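Local coordinates for ABC transporter substrate binding protein (Ribose) (Agrobacterium vitis S4, PDB 4WT7) that binds D-allitol in the cleft between its two lobes and probably delivers such a sugar or sugar alcohol to an ABC transporter, at residues 92-97 / 104-109. Sequence-based numbering, arbitrary orientation.
With X9X (D-allitol), chain C.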
ATOM      1  N   ILE A  92     -12.870  -1.494 -16.475  1.00  9.10           N
ATOM      2  CA  ILE A  92     -12.963  -1.227 -15.048  1.00  9.05           C
ATOM      3  C   ILE A  92     -11.564  -1.270 -14.435  1.00  8.85           C
ATOM      4  O   ILE A  92     -10.779  -2.169 -14.758  1.00  8.73           O
ATOM      5  CB  ILE A  92     -13.847  -2.280 -14.371  1.00  9.05           C
ATOM      6  CG1 ILE A  92     -15.284  -2.135 -14.856  1.00  9.27           C
ATOM      7  CG2 ILE A  92     -13.764  -2.176 -12.862  1.00  8.98           C
ATOM      8  CD1 ILE A  92     -16.232  -3.251 -14.395  1.00  9.29           C
ATOM      9  N   VAL A  93     -11.232  -0.310 -13.563  1.00  8.84           N
ATOM     10  CA  VAL A  93      -9.954  -0.368 -12.849  1.00  8.68           C
ATOM     11  C   VAL A  93     -10.260  -0.504 -11.373  1.00  8.77           C
ATOM     12  O   VAL A  93     -11.014   0.299 -10.809  1.00 10.35           O
ATOM     13  CB  VAL A  93      -9.045   0.912 -13.024  1.00 10.64           C
ATOM     14  CG1 VAL A  93      -7.634   0.612 -12.531  1.00  9.50           C
ATOM     15  CG2 VAL A  93      -8.996   1.364 -14.448  1.00  9.90           C
ATOM     16  N   GLN A  94      -9.681  -1.512 -10.746  1.00  8.54           N
ATOM     17  CA  GLN A  94      -9.909  -1.755  -9.326  1.00  8.54           C
ATOM     18  C   GLN A  94      -8.665  -1.451  -8.527  1.00  8.45           C
ATOM     19  O   GLN A  94      -7.580  -1.973  -8.791  1.00  8.33           O
ATOM     20  CB  GLN A  94     -10.354  -3.204  -9.089  1.00  8.50           C
ATOM     21  CG  GLN A  94     -10.399  -3.622  -7.630  1.00  8.50           C
ATOM     22  CD  GLN A  94     -11.383  -2.787  -6.853  1.00  8.65           C
ATOM     23  OE1 GLN A  94     -12.450  -2.417  -7.369  1.00  8.78           O
ATOM     24  NE2 GLN A  94     -11.054  -2.493  -5.606  1.00  8.67           N
ATOM     25  N   LEU A  95      -8.845  -0.605  -7.534  1.00  8.52           N
ATOM     26  CA  LEU A  95      -7.750  -0.155  -6.687  1.00  8.48           C
ATOM     27  C   LEU A  95      -7.841  -0.804  -5.289  1.00  8.49           C
ATOM     28  O   LEU A  95      -8.767  -0.540  -4.519  1.00  8.62           O
ATOM     29  CB  LEU A  95      -7.770   1.382  -6.575  1.00  8.58           C
ATOM     30  CG  LEU A  95      -6.877   2.015  -5.511  1.00  8.58           C
ATOM     31  CD1 LEU A  95      -5.415   1.737  -5.791  1.00  8.45           C
ATOM     32  CD2 LEU A  95      -7.124   3.503  -5.436  1.00  8.71           C
ATOM     33  N   LEU A  96      -6.845  -1.627  -4.980  1.00  8.39           N
ATOM     34  CA  LEU A  96      -6.712  -2.258  -3.677  1.00  8.41           C
ATOM     35  C   LEU A  96      -7.889  -3.175  -3.384  1.00  8.47           C
ATOM     36  O   LEU A  96      -8.717  -3.487  -4.262  1.00  8.47           O
ATOM     37  CB  LEU A  96      -6.479  -1.199  -2.573  1.00  8.51           C
ATOM     38  CG  LEU A  96      -5.055  -0.621  -2.604  1.00  8.45           C
ATOM     39  CD1 LEU A  96      -4.855   0.694  -1.786  1.00  8.56           C
ATOM     40  CD2 LEU A  96      -4.078  -1.690  -2.172  1.00  8.38           C
ATOM     41  N   GLY A  97      -7.940  -3.639  -2.153  1.00 10.69           N
ATOM     42  CA  GLY A  97      -8.935  -4.597  -1.760  1.00  9.03           C
ATOM     43  C   GLY A  97      -8.278  -5.937  -1.518  1.00 12.42           C
ATOM     44  O   GLY A  97      -7.166  -6.223  -2.028  1.00 12.14           O
ATOM     45  N   PRO A 104     -13.809 -12.793  -7.439  1.00 12.96           N
ATOM     46  CA  PRO A 104     -14.959 -13.307  -8.205  1.00 11.11           C
ATOM     47  C   PRO A 104     -15.614 -12.247  -9.089  1.00 14.21           C
ATOM     48  O   PRO A 104     -16.209 -12.541 -10.155  1.00 11.32           O
ATOM     49  CB  PRO A 104     -15.930 -13.756  -7.104  1.00 11.89           C
ATOM     50  CG  PRO A 104     -14.988 -14.228  -5.972  1.00 12.30           C
ATOM     51  CD  PRO A 104     -13.831 -13.222  -6.024  1.00 10.53           C
ATOM     52  N   TRP A 105     -15.488 -10.992  -8.669  1.00 11.15           N
ATOM     53  CA  TRP A 105     -16.172  -9.938  -9.387  1.00 10.44           C
ATOM     54  C   TRP A 105     -15.332  -9.434 -10.527  1.00 10.92           C
ATOM     55  O   TRP A 105     -15.860  -9.071 -11.571  1.00 11.12           O
ATOM     56  CB  TRP A 105     -16.614  -8.848  -8.415  1.00 12.73           C
ATOM     57  CG  TRP A 105     -17.480  -9.516  -7.450  1.00 13.75           C
ATOM     58  CD1 TRP A 105     -17.214  -9.792  -6.140  1.00 12.33           C
ATOM     59  CD2 TRP A 105     -18.736 -10.133  -7.749  1.00 12.65           C
ATOM     60  NE1 TRP A 105     -18.266 -10.497  -5.587  1.00 12.88           N
ATOM     61  CE2 TRP A 105     -19.202 -10.728  -6.562  1.00 15.44           C
ATOM     62  CE3 TRP A 105     -19.502 -10.234  -8.907  1.00 15.60           C
ATOM     63  CZ2 TRP A 105     -20.426 -11.399  -6.496  1.00 16.16           C
ATOM     64  CZ3 TRP A 105     -20.710 -10.904  -8.843  1.00 15.55           C
ATOM     65  CH2 TRP A 105     -21.154 -11.492  -7.640  1.00 14.93           C
ATOM     66  N   LEU A 106     -14.029  -9.421 -10.337  1.00  8.59           N
ATOM     67  CA  LEU A 106     -13.143  -9.103 -11.435  1.00  8.52           C
ATOM     68  C   LEU A 106     -13.328 -10.198 -12.524  1.00  8.53           C
ATOM     69  O   LEU A 106     -13.338  -9.903 -13.731  1.00  8.57           O
ATOM     70  CB  LEU A 106     -11.707  -9.104 -10.960  1.00  8.38           C
ATOM     71  CG  LEU A 106     -11.334  -8.134  -9.824  1.00  8.37           C
ATOM     72  CD1 LEU A 106      -9.835  -8.184  -9.590  1.00  8.24           C
ATOM     73  CD2 LEU A 106     -11.799  -6.747 -10.082  1.00  8.47           C
ATOM     74  N   LYS A 107     -13.480 -11.448 -12.102  1.00  9.52           N
ATOM     75  CA  LYS A 107     -13.703 -12.530 -13.081  1.00  9.54           C
ATOM     76  C   LYS A 107     -15.029 -12.312 -13.850  1.00 10.54           C
ATOM     77  O   LYS A 107     -15.070 -12.382 -15.085  1.00  9.87           O
ATOM     78  CB  LYS A 107     -13.695 -13.917 -12.402  1.00  9.49           C
ATOM     79  CG  LYS A 107     -13.956 -15.097 -13.382  1.00 10.20           C
ATOM     80  CD  LYS A 107     -13.982 -16.455 -12.638  1.00 13.97           C
ATOM     81  CE  LYS A 107     -13.821 -17.641 -13.627  1.00 14.87           C
ATOM     82  NZ  LYS A 107     -14.904 -17.576 -14.662  1.00 16.55           N
ATOM     83  N   ARG A 108     -16.088 -12.015 -13.108  1.00 12.73           N
ATOM     84  CA  ARG A 108     -17.389 -11.773 -13.679  1.00 14.40           C
ATOM     85  C   ARG A 108     -17.311 -10.648 -14.705  1.00 14.53           C
ATOM     86  O   ARG A 108     -17.904 -10.718 -15.758  1.00 15.26           O
ATOM     87  CB  ARG A 108     -18.369 -11.429 -12.538  1.00 17.87           C
ATOM     88  CG  ARG A 108     -19.760 -11.094 -12.969  1.00 17.93           C
ATOM     89  CD  ARG A 108     -20.481 -12.300 -13.597  1.00 20.76           C
ATOM     90  NE  ARG A 108     -20.814 -13.347 -12.619  1.00 20.64           N
ATOM     91  CZ  ARG A 108     -21.907 -13.338 -11.851  1.00 20.03           C
ATOM     92  NH1 ARG A 108     -22.797 -12.352 -11.932  1.00 19.67           N
ATOM     93  NH2 ARG A 108     -22.122 -14.331 -11.008  1.00 23.94           N
ATOM     94  N   ALA A 109     -16.544  -9.612 -14.405  1.00  8.99           N
ATOM     95  CA  ALA A 109     -16.431  -8.469 -15.316  1.00  9.07           C
ATOM     96  C   ALA A 109     -15.792  -8.929 -16.658  1.00  9.04           C
ATOM     97  O   ALA A 109     -16.321  -8.693 -17.751  1.00  9.20           O
ATOM     98  CB  ALA A 109     -15.598  -7.388 -14.662  1.00  8.98           C
TER
HETATM   99  OAA X9X C 401      -4.147  -2.290   2.004  1.00 12.22           O
HETATM  100  CAG X9X C 401      -3.610  -1.347   2.860  1.00  5.73           C
HETATM  101  CAI X9X C 401      -2.509  -0.472   2.356  1.00  5.41           C
HETATM  102  OAC X9X C 401      -1.302  -1.180   2.201  1.00  9.79           O
HETATM  103  CAK X9X C 401      -2.936   0.291   1.136  1.00  1.73           C
HETATM  104  OAE X9X C 401      -4.110   0.917   1.486  1.00 10.31           O
HETATM  105  CAL X9X C 401      -1.945   1.404   0.788  1.00 12.27           C
HETATM  106  OAF X9X C 401      -1.749   2.260   1.859  1.00  9.48           O
HETATM  107  CAJ X9X C 401      -0.626   0.982   0.173  1.00  8.59           C
HETATM  108  OAD X9X C 401       0.320   0.569   1.098  1.00 10.55           O
HETATM  109  CAH X9X C 401      -0.718  -0.020  -0.959  1.00  7.04           C
HETATM  110  OAB X9X C 401       0.308   0.062  -1.924  1.00 10.03           O
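In the beta-alpha-beta unit made of strand 91-95, helix 99-111 and strand 116-119, residues 104-109 of the helix meet residues 92-97 through two carbon-to-carbon contacts. CB of Ala-109 meets CD1 of Ile-92 at 4.2 Å; the isoleucine branch gets there extended, with CG1 anti to the carbonyl carbon (chi1 -67°). Nearer the ligand end of the strand, Leu-106 reaches over with one methyl, CD2, which lies 4.0 Å from CB of Gln-94. All four residues are buried, and Gln-94 also packs on Leu-77 and Leu-81 of helix 74-87.

It is the aliphatic base of Gln-94 that touches the helix, while its amide is tied down at both ends. The chain bends at chi2 (61°), and NE2 donates a nearly straight bond of 2.9 Å to Leu-96 O, arriving above the carbonyl plane; OE1 is hydrogen-bonded to Ser-38 on the adjacent strand. The bond to Leu-96 O ties the amide to the turn that leaves the strand, where Leu-96 sets CD1 3.4 Å from OAE of the allitol. A parallel strand covered by its crossover helix, with the loop between them meeting the ligand, is the Rossmann-like build of periplasmic sugar-binding proteins.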